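Local coordinates for protein PKS (Streptomyces sp. CNQ431, PDB 5YDA) that probably selects acyl extender units and loads them onto a carrier protein, through the broadly selective acyltransferase domain of the splenocin polyketide synthase, at residues 304-309 with 344-349; 311-316 with 340-345; 171-176 with 220-225. One frame throughout, in Å; residues are numbered along the deposited sequence.

Interaction 1: residues 304-309 with 344-349; sequences PILESF and HWVDHT
Leu306, Phe309, Val346 and Thr349 make up this contact between the first turn of helix 306-313 and the later part of helix 342-350; within segments 304-309 and 344-349 the nearest CA atoms are those of Leu306 and Val346, 6.5 Å apart. Val346 turns its CG1 branch anti to the backbone N (chi1 172°), and that methyl lies 4.2 Å from Leu306 CB, at the base of the leucine. The tip of Leu306 serves a different partner: its CD2 methyl comes within 4.3 Å of Thr349 CG2, one helical turn further along the facing helix. Beyond these, Val346 also packs on Ala310 and Leu313.

Phe309 swings its ring out across the gap, CG lying opposite the main-chain nitrogen (chi1 178°). Its CE2 atom ends 3.8 Å from Thr349 OG1, an oblique approach, by packing alone. The two threonine branches are thus divided, the methyl towards Leu306 and the hydroxyl beside the phenylalanine. That hydroxyl is buried, and a hydrogen bond with Arg225 NE satisfies it. The Phe309 ring also touches Val221, Arg225 and Leu228 of helix 215-231 and Tyr204. This is helix-on-helix packing in the acyltransferase domain, and Thr349 is a second-shell residue, holding Arg225, which bonds Ser200 of a probable GxSxG nucleophile elbow, consistent with a place at the edge of the active site.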
loop_
_atom_site.group_PDB
_atom_site.type_symbol
_atom_site.label_atom_id
_atom_site.label_comp_id
_atom_site.label_asym_id
_atom_site.label_seq_id
_atom_site.Cartn_x
_atom_site.Cartn_y
_atom_site.Cartn_z
ATOM N N PRO A 304 24.509 5.330 -16.114
ATOM C CA PRO A 304 25.737 5.791 -15.438
ATOM C C PRO A 304 25.795 5.539 -13.929
ATOM O O PRO A 304 26.905 5.534 -13.386
ATOM C CB PRO A 304 25.765 7.299 -15.744
ATOM C CG PRO A 304 24.970 7.451 -17.010
ATOM C CD PRO A 304 23.871 6.424 -16.879
ATOM N N ILE A 305 24.677 5.338 -13.221
ATOM C CA ILE A 305 24.733 5.175 -11.764
ATOM C C ILE A 305 24.489 3.747 -11.313
ATOM O O ILE A 305 24.458 3.497 -10.105
ATOM C CB ILE A 305 23.776 6.136 -11.030
ATOM C CG1 ILE A 305 22.331 6.021 -11.546
ATOM C CG2 ILE A 305 24.261 7.566 -11.182
ATOM C CD1 ILE A 305 21.530 4.775 -11.084
ATOM N N LEU A 306 24.316 2.799 -12.238
ATOM C CA LEU A 306 23.981 1.438 -11.833
ATOM C C LEU A 306 25.096 0.807 -11.003
ATOM O O LEU A 306 24.839 0.193 -9.958
ATOM C CB LEU A 306 23.681 0.582 -13.067
ATOM C CG LEU A 306 22.377 0.904 -13.811
ATOM C CD1 LEU A 306 22.157 -0.070 -14.960
ATOM C CD2 LEU A 306 21.190 0.887 -12.851
ATOM N N GLU A 307 26.344 0.937 -11.460
ATOM C CA GLU A 307 27.455 0.303 -10.749
ATOM C C GLU A 307 27.679 0.960 -9.396
ATOM O O GLU A 307 27.837 0.274 -8.377
ATOM C CB GLU A 307 28.730 0.336 -11.604
ATOM C CG GLU A 307 28.773 -0.729 -12.689
ATOM C CD GLU A 307 29.119 -2.110 -12.130
ATOM O OE1 GLU A 307 30.138 -2.681 -12.530
ATOM O OE2 GLU A 307 28.373 -2.643 -11.302
ATOM N N SER A 308 27.644 2.285 -9.352
ATOM C CA SER A 308 27.706 2.965 -8.069
ATOM C C SER A 308 26.585 2.512 -7.144
ATOM O O SER A 308 26.782 2.381 -5.925
ATOM C CB SER A 308 27.634 4.466 -8.276
ATOM O OG SER A 308 27.356 5.054 -7.022
ATOM N N PHE A 309 25.391 2.284 -7.691
ATOM C CA PHE A 309 24.311 1.858 -6.813
ATOM C C PHE A 309 24.536 0.433 -6.325
ATOM O O PHE A 309 24.139 0.096 -5.206
ATOM C CB PHE A 309 22.960 1.993 -7.513
ATOM C CG PHE A 309 21.808 1.534 -6.671
ATOM C CD1 PHE A 309 21.585 2.091 -5.429
ATOM C CD2 PHE A 309 20.974 0.531 -7.107
ATOM C CE1 PHE A 309 20.548 1.667 -4.640
ATOM C CE2 PHE A 309 19.912 0.107 -6.330
ATOM C CZ PHE A 309 19.707 0.672 -5.096
ATOM N N HIS A 344 20.507 -8.877 -9.447
ATOM C CA HIS A 344 19.058 -8.838 -9.616
ATOM C C HIS A 344 18.500 -7.497 -9.148
ATOM O O HIS A 344 17.719 -6.849 -9.858
ATOM C CB HIS A 344 18.419 -10.003 -8.857
ATOM C CG HIS A 344 16.936 -9.886 -8.682
ATOM N ND1 HIS A 344 16.040 -10.168 -9.689
ATOM C CD2 HIS A 344 16.189 -9.529 -7.605
ATOM C CE1 HIS A 344 14.808 -9.991 -9.246
ATOM N NE2 HIS A 344 14.871 -9.608 -7.983
ATOM N N TRP A 345 18.932 -7.038 -7.970
ATOM C CA TRP A 345 18.445 -5.762 -7.468
ATOM C C TRP A 345 18.895 -4.607 -8.350
ATOM O O TRP A 345 18.150 -3.632 -8.506
ATOM C CB TRP A 345 18.882 -5.568 -6.015
ATOM C CG TRP A 345 18.045 -6.397 -5.088
ATOM C CD1 TRP A 345 18.359 -7.609 -4.559
ATOM C CD2 TRP A 345 16.728 -6.084 -4.618
ATOM N NE1 TRP A 345 17.328 -8.065 -3.773
ATOM C CE2 TRP A 345 16.315 -7.146 -3.794
ATOM C CE3 TRP A 345 15.868 -4.995 -4.798
ATOM C CZ2 TRP A 345 15.086 -7.158 -3.157
ATOM C CZ3 TRP A 345 14.648 -5.012 -4.174
ATOM C CH2 TRP A 345 14.263 -6.088 -3.363
ATOM N N VAL A 346 20.086 -4.702 -8.947
ATOM C CA VAL A 346 20.493 -3.724 -9.955
ATOM C C VAL A 346 19.536 -3.767 -11.145
ATOM O O VAL A 346 19.050 -2.731 -11.608
ATOM C CB VAL A 346 21.953 -3.966 -10.394
ATOM C CG1 VAL A 346 22.314 -3.063 -11.585
ATOM C CG2 VAL A 346 22.918 -3.713 -9.234
ATOM N N ASP A 347 19.257 -4.972 -11.659
ATOM C CA ASP A 347 18.300 -5.120 -12.756
ATOM C C ASP A 347 16.938 -4.546 -12.389
ATOM O O ASP A 347 16.257 -3.946 -13.231
ATOM C CB ASP A 347 18.140 -6.596 -13.133
ATOM C CG ASP A 347 19.336 -7.145 -13.874
ATOM O OD1 ASP A 347 20.117 -6.348 -14.434
ATOM O OD2 ASP A 347 19.486 -8.383 -13.900
ATOM N N HIS A 348 16.511 -4.748 -11.142
ATOM C CA HIS A 348 15.211 -4.255 -10.722
ATOM C C HIS A 348 15.082 -2.758 -10.973
ATOM O O HIS A 348 14.040 -2.289 -11.446
ATOM C CB HIS A 348 14.978 -4.574 -9.245
ATOM C CG HIS A 348 13.736 -3.949 -8.702
ATOM N ND1 HIS A 348 13.750 -2.768 -7.993
ATOM C CD2 HIS A 348 12.436 -4.316 -8.803
ATOM C CE1 HIS A 348 12.510 -2.439 -7.670
ATOM N NE2 HIS A 348 11.695 -3.365 -8.146
ATOM N N THR A 349 16.154 -2.002 -10.704
ATOM C CA THR A 349 16.151 -0.552 -10.866
ATOM C C THR A 349 16.281 -0.129 -12.326
ATOM O O THR A 349 15.769 0.932 -12.710
ATOM C CB THR A 349 17.274 0.044 -10.004
ATOM O OG1 THR A 349 16.857 0.030 -8.629
ATOM C CG2 THR A 349 17.658 1.483 -10.419
#

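Interaction 2: residues 311-316 with 340-345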
loop_
_atom_site.group_PDB
_atom_site.type_symbol
_atom_site.label_atom_id
_atom_site.label_comp_id
_atom_site.label_asym_id
_atom_site.label_seq_id
_atom_site.Cartn_x
_atom_site.Cartn_y
_atom_site.Cartn_z
ATOM N N GLY A 311 27.314 -0.702 -5.417
ATOM C CA GLY A 311 28.118 -0.533 -4.213
ATOM C C GLY A 311 27.269 -0.459 -2.955
ATOM O O GLY A 311 27.532 -1.159 -1.970
ATOM N N HIS A 312 26.223 0.381 -2.980
ATOM C CA HIS A 312 25.306 0.460 -1.848
ATOM C C HIS A 312 24.555 -0.843 -1.642
ATOM O O HIS A 312 24.349 -1.272 -0.497
ATOM C CB HIS A 312 24.322 1.614 -2.038
ATOM C CG HIS A 312 24.964 2.953 -1.934
ATOM N ND1 HIS A 312 25.406 3.649 -3.035
ATOM C CD2 HIS A 312 25.300 3.696 -0.855
ATOM C CE1 HIS A 312 25.967 4.778 -2.641
ATOM N NE2 HIS A 312 25.917 4.829 -1.322
ATOM N N LEU A 313 24.125 -1.490 -2.728
ATOM C CA LEU A 313 23.423 -2.758 -2.553
ATOM C C LEU A 313 24.321 -3.801 -1.898
ATOM O O LEU A 313 23.833 -4.688 -1.195
ATOM C CB LEU A 313 22.893 -3.256 -3.895
ATOM C CG LEU A 313 21.686 -2.474 -4.439
ATOM C CD1 LEU A 313 21.441 -2.876 -5.889
ATOM C CD2 LEU A 313 20.419 -2.713 -3.577
ATOM N N ARG A 314 25.637 -3.704 -2.114
ATOM C CA ARG A 314 26.578 -4.618 -1.479
ATOM C C ARG A 314 26.679 -4.432 0.038
ATOM O O ARG A 314 27.181 -5.326 0.715
ATOM C CB ARG A 314 27.960 -4.470 -2.132
ATOM C CG ARG A 314 28.082 -5.239 -3.456
ATOM C CD ARG A 314 29.503 -5.304 -3.992
ATOM N NE ARG A 314 29.962 -4.018 -4.519
ATOM C CZ ARG A 314 29.794 -3.615 -5.782
ATOM N NH1 ARG A 314 30.247 -2.430 -6.160
ATOM N NH2 ARG A 314 29.157 -4.386 -6.661
ATOM N N THR A 315 26.198 -3.326 0.597
ATOM C CA THR A 315 26.220 -3.186 2.048
ATOM C C THR A 315 25.120 -3.974 2.754
ATOM O O THR A 315 25.122 -4.020 3.987
ATOM C CB THR A 315 26.100 -1.709 2.458
ATOM O OG1 THR A 315 24.756 -1.262 2.259
ATOM C CG2 THR A 315 27.035 -0.846 1.644
ATOM N N LEU A 316 24.204 -4.605 2.026
ATOM C CA LEU A 316 23.048 -5.259 2.635
ATOM C C LEU A 316 23.290 -6.743 2.884
ATOM O O LEU A 316 23.870 -7.438 2.047
ATOM C CB LEU A 316 21.816 -5.119 1.740
ATOM C CG LEU A 316 21.391 -3.736 1.252
ATOM C CD1 LEU A 316 20.278 -3.908 0.229
ATOM C CD2 LEU A 316 20.923 -2.904 2.437
ATOM N N THR A 340 18.588 -12.744 -3.170
ATOM C CA THR A 340 19.880 -12.606 -2.511
ATOM C C THR A 340 20.983 -12.176 -3.458
ATOM O O THR A 340 22.155 -12.206 -3.074
ATOM C CB THR A 340 20.269 -13.918 -1.829
ATOM O OG1 THR A 340 20.267 -14.979 -2.801
ATOM C CG2 THR A 340 19.283 -14.238 -0.713
ATOM N N ASP A 341 20.638 -11.765 -4.676
ATOM C CA ASP A 341 21.614 -11.431 -5.709
ATOM C C ASP A 341 21.622 -9.927 -5.954
ATOM O O ASP A 341 20.606 -9.365 -6.374
ATOM C CB ASP A 341 21.298 -12.178 -7.006
ATOM C CG ASP A 341 22.231 -11.796 -8.133
ATOM O OD1 ASP A 341 21.857 -11.943 -9.313
ATOM O OD2 ASP A 341 23.347 -11.331 -7.846
ATOM N N VAL A 342 22.778 -9.291 -5.732
ATOM C CA VAL A 342 22.916 -7.851 -5.951
ATOM C C VAL A 342 22.585 -7.486 -7.392
ATOM O O VAL A 342 21.961 -6.444 -7.657
ATOM C CB VAL A 342 24.333 -7.370 -5.564
ATOM C CG1 VAL A 342 24.648 -6.017 -6.205
ATOM C CG2 VAL A 342 24.483 -7.251 -4.053
ATOM N N GLY A 343 23.023 -8.318 -8.350
ATOM C CA GLY A 343 22.773 -8.021 -9.752
ATOM C C GLY A 343 21.290 -8.003 -10.089
ATOM O O GLY A 343 20.844 -7.197 -10.914
ATOM N N HIS A 344 20.507 -8.877 -9.447
ATOM C CA HIS A 344 19.058 -8.838 -9.616
ATOM C C HIS A 344 18.500 -7.497 -9.148
ATOM O O HIS A 344 17.719 -6.849 -9.858
ATOM C CB HIS A 344 18.419 -10.003 -8.857
ATOM C CG HIS A 344 16.936 -9.886 -8.682
ATOM N ND1 HIS A 344 16.040 -10.168 -9.689
ATOM C CD2 HIS A 344 16.189 -9.529 -7.605
ATOM C CE1 HIS A 344 14.808 -9.991 -9.246
ATOM N NE2 HIS A 344 14.871 -9.608 -7.983
ATOM N N TRP A 345 18.932 -7.038 -7.970
ATOM C CA TRP A 345 18.445 -5.762 -7.468
ATOM C C TRP A 345 18.895 -4.607 -8.350
ATOM O O TRP A 345 18.150 -3.632 -8.506
ATOM C CB TRP A 345 18.882 -5.568 -6.015
ATOM C CG TRP A 345 18.045 -6.397 -5.088
ATOM C CD1 TRP A 345 18.359 -7.609 -4.559
ATOM C CD2 TRP A 345 16.728 -6.084 -4.618
ATOM N NE1 TRP A 345 17.328 -8.065 -3.773
ATOM C CE2 TRP A 345 16.315 -7.146 -3.794
ATOM C CE3 TRP A 345 15.868 -4.995 -4.798
ATOM C CZ2 TRP A 345 15.086 -7.158 -3.157
ATOM C CZ3 TRP A 345 14.648 -5.012 -4.174
ATOM C CH2 TRP A 345 14.263 -6.088 -3.363
#
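Trp345 meets Leu313 through its CB and not through its indole, and the ring is turned to other neighbours. One face of the indole carries His344 CD2, 4.2 Å above the plane and displaced towards the rim, while Tyr204 of helix 201-210 brings its own ring up at about 50°. At the edge, the indole NE1 is hydrogen-bonded to Ala339 O. The second flat group, the guanidinium of Arg314, has Gly311 N over one face, again off-centre; the bend at chi3 (-72°) folds the chain back along its own helix, to Gly311.

Across the contact, Leu313 CD1 approaches Trp345 CB to 3.7 Å, the two side chains crossing at about a right angle. The leucine's chi2 of 168° extends CD1 away from its main chain and into this position, and CD2 lies only slightly further from the same CB. Val342 fills the space nearer the backbone with both branches: CG1 is 4.0 Å from Leu313 CB, and CG2 is 3.9 Å from Leu313 O. Arg314 contributes aliphatic carbon alone, its CG lying 4.2 Å from Val342 CG2 on the exposed side.

The polar bonds do not run between the two segments. Asp341 N-caps helix 342-350, its carboxylate accepting weakly from Gly343 N and His344 N, and Thr315 OG1 donates to His312 O in the carbonyl plane. The contact therefore depends on shape and apolar burial around Leu313, with arginine methylene shielding Val342 at the surface, while the polar bonds serve the N-cap of helix 342-350 and the turn after Leu313.

Interaction 3: residues 171-176 with 220-225; sequences AFMALF and PVVAER
Helices 169-188 and 215-231 run roughly antiparallel here, the axes of their segments 171-176 and 220-225 inclined at 141° and 10.0 Å apart at closest approach, with Met173 and Ala223 nearest in backbone. Met173 bridges the gap. Its chain leaves beside the backbone N and then bends at both chi2 (-54°) and chi3, a compact curl that presents the sulfur to the other helix instead of reaching past it. The SD atom sits in the notch between two successive residues, 3.6 Å from Val222 CG1 and 4.0 Å from Ala223 CB. It also lies 3.6 Å from Ala223 N, a packing distance only. The sulfur thus rests close to the helix backbone, beside the alanine methyl.

Val222 splits its branches between two partners. While CG1 meets the sulfur, CG2 stands 4.2 Å above one face of the Phe176 ring, displaced towards the rim, with CE1 as the nearest ring atom. Further packing comes from elsewhere in the fold: Phe176 touches Thr205, Ile215 and Leu219, and Val222 touches Leu201 and Tyr204. The neighbouring Arg225 directs its NH2 to a hydrogen bond with Ser200 OG, the serine of a GxSxG pattern and probably the acyl-carrying nucleophile, as in related acyltransferases. All four touching residues are buried and meet through apolar carbon and a polarisable sulfur, so this interface rests on dispersion and the exclusion of water.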
loop_
_atom_site.group_PDB
_atom_site.type_symbol
_atom_site.label_atom_id
_atom_site.label_comp_id
_atom_site.label_asym_id
_atom_site.label_seq_id
_atom_site.Cartn_x
_atom_site.Cartn_y
_atom_site.Cartn_z
ATOM N N ALA A 171 10.973 13.370 1.102
ATOM C CA ALA A 171 9.580 13.124 0.746
ATOM C C ALA A 171 9.363 11.653 0.425
ATOM O O ALA A 171 8.355 11.062 0.829
ATOM C CB ALA A 171 9.158 14.002 -0.444
ATOM N N PHE A 172 10.304 11.036 -0.295
ATOM C CA PHE A 172 10.098 9.647 -0.663
ATOM C C PHE A 172 10.430 8.716 0.491
ATOM O O PHE A 172 9.750 7.699 0.669
ATOM C CB PHE A 172 10.908 9.306 -1.912
ATOM C CG PHE A 172 10.367 9.936 -3.155
ATOM C CD1 PHE A 172 9.122 9.557 -3.650
ATOM C CD2 PHE A 172 11.081 10.926 -3.816
ATOM C CE1 PHE A 172 8.603 10.145 -4.795
ATOM C CE2 PHE A 172 10.576 11.519 -4.960
ATOM C CZ PHE A 172 9.334 11.129 -5.454
ATOM N N MET A 173 11.447 9.059 1.303
ATOM C CA MET A 173 11.721 8.258 2.496
ATOM C C MET A 173 10.555 8.322 3.467
ATOM O O MET A 173 10.234 7.315 4.118
ATOM C CB MET A 173 13.017 8.716 3.165
ATOM C CG MET A 173 14.286 8.401 2.338
ATOM S SD MET A 173 14.416 6.647 1.872
ATOM C CE MET A 173 14.377 5.859 3.496
ATOM N N ALA A 174 9.878 9.480 3.552
ATOM C CA ALA A 174 8.634 9.534 4.314
ATOM C C ALA A 174 7.671 8.449 3.846
ATOM O O ALA A 174 7.036 7.765 4.666
ATOM C CB ALA A 174 7.986 10.920 4.187
ATOM N N LEU A 175 7.556 8.261 2.527
ATOM C CA LEU A 175 6.626 7.249 2.023
ATOM C C LEU A 175 7.104 5.853 2.385
ATOM O O LEU A 175 6.308 5.012 2.825
ATOM C CB LEU A 175 6.446 7.378 0.503
ATOM C CG LEU A 175 5.560 6.293 -0.120
ATOM C CD1 LEU A 175 4.106 6.439 0.333
ATOM C CD2 LEU A 175 5.640 6.345 -1.627
ATOM N N PHE A 176 8.412 5.597 2.224
ATOM C CA PHE A 176 8.948 4.278 2.541
ATOM C C PHE A 176 8.673 3.904 3.994
ATOM O O PHE A 176 8.189 2.805 4.279
ATOM C CB PHE A 176 10.445 4.247 2.243
ATOM C CG PHE A 176 11.111 2.953 2.601
ATOM C CD1 PHE A 176 10.945 1.828 1.800
ATOM C CD2 PHE A 176 11.900 2.856 3.742
ATOM C CE1 PHE A 176 11.560 0.630 2.137
ATOM C CE2 PHE A 176 12.514 1.668 4.079
ATOM C CZ PHE A 176 12.346 0.549 3.274
ATOM N N PRO A 220 19.257 3.533 4.675
ATOM C CA PRO A 220 20.190 4.419 3.956
ATOM C C PRO A 220 20.362 4.048 2.486
ATOM O O PRO A 220 20.619 4.935 1.668
ATOM C CB PRO A 220 21.512 4.276 4.742
ATOM C CG PRO A 220 21.402 2.983 5.472
ATOM C CD PRO A 220 19.939 2.686 5.676
ATOM N N VAL A 221 20.204 2.777 2.119
ATOM C CA VAL A 221 20.390 2.371 0.726
ATOM C C VAL A 221 19.252 2.896 -0.141
ATOM O O VAL A 221 19.476 3.447 -1.228
ATOM C CB VAL A 221 20.505 0.840 0.623
ATOM C CG1 VAL A 221 20.467 0.410 -0.841
ATOM C CG2 VAL A 221 21.789 0.355 1.291
ATOM N N VAL A 222 18.011 2.720 0.322
ATOM C CA VAL A 222 16.867 3.323 -0.365
ATOM C C VAL A 222 17.059 4.832 -0.500
ATOM O O VAL A 222 16.773 5.413 -1.554
ATOM C CB VAL A 222 15.564 2.977 0.384
ATOM C CG1 VAL A 222 14.381 3.757 -0.200
ATOM C CG2 VAL A 222 15.316 1.470 0.327
ATOM N N ALA A 223 17.577 5.486 0.546
ATOM C CA ALA A 223 17.815 6.924 0.457
ATOM C C ALA A 223 18.797 7.259 -0.663
ATOM O O ALA A 223 18.566 8.195 -1.435
ATOM C CB ALA A 223 18.317 7.472 1.792
ATOM N N GLU A 224 19.908 6.512 -0.768
ATOM C CA GLU A 224 20.861 6.806 -1.837
ATOM C C GLU A 224 20.321 6.376 -3.200
ATOM O O GLU A 224 20.679 6.966 -4.224
ATOM C CB GLU A 224 22.221 6.131 -1.572
ATOM C CG GLU A 224 22.866 6.436 -0.195
ATOM C CD GLU A 224 23.095 7.940 0.089
ATOM O OE1 GLU A 224 23.284 8.303 1.285
ATOM O OE2 GLU A 224 23.104 8.751 -0.868
ATOM N N ARG A 225 19.476 5.347 -3.244
ATOM C CA ARG A 225 18.830 4.997 -4.502
ATOM C C ARG A 225 18.037 6.186 -5.037
ATOM O O ARG A 225 18.153 6.552 -6.213
ATOM C CB ARG A 225 17.930 3.779 -4.297
ATOM C CG ARG A 225 17.190 3.362 -5.535
ATOM C CD ARG A 225 16.313 2.164 -5.227
ATOM N NE ARG A 225 15.598 1.691 -6.400
ATOM C CZ ARG A 225 14.401 2.131 -6.779
ATOM N NH1 ARG A 225 13.777 3.053 -6.066
ATOM N NH2 ARG A 225 13.823 1.631 -7.872
#

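How the interactions relate
Interactions 1 and 2 are successive zones of one interface, both joining helix 306-313 to helix 342-350 and sharing His344 and Trp345; Leu313 CD1 and Val346 CG2 meet at 3.8 Å where the zones adjoin. Both are only partly buried, and interaction 2 reaches the surface with an exposed arginine. Interaction 3, whose centre lies about 16 Å from either of the other two centres, is fully buried and joins different helices. Helix 215-231 nevertheless connects all three: Arg225 bonds to Thr349 of interaction 1, and Val221 packs on Thr315 and Leu316 of interaction 2. Methionine sulfur contributes in the core, whereas helix caps and turns accompany the outer contact.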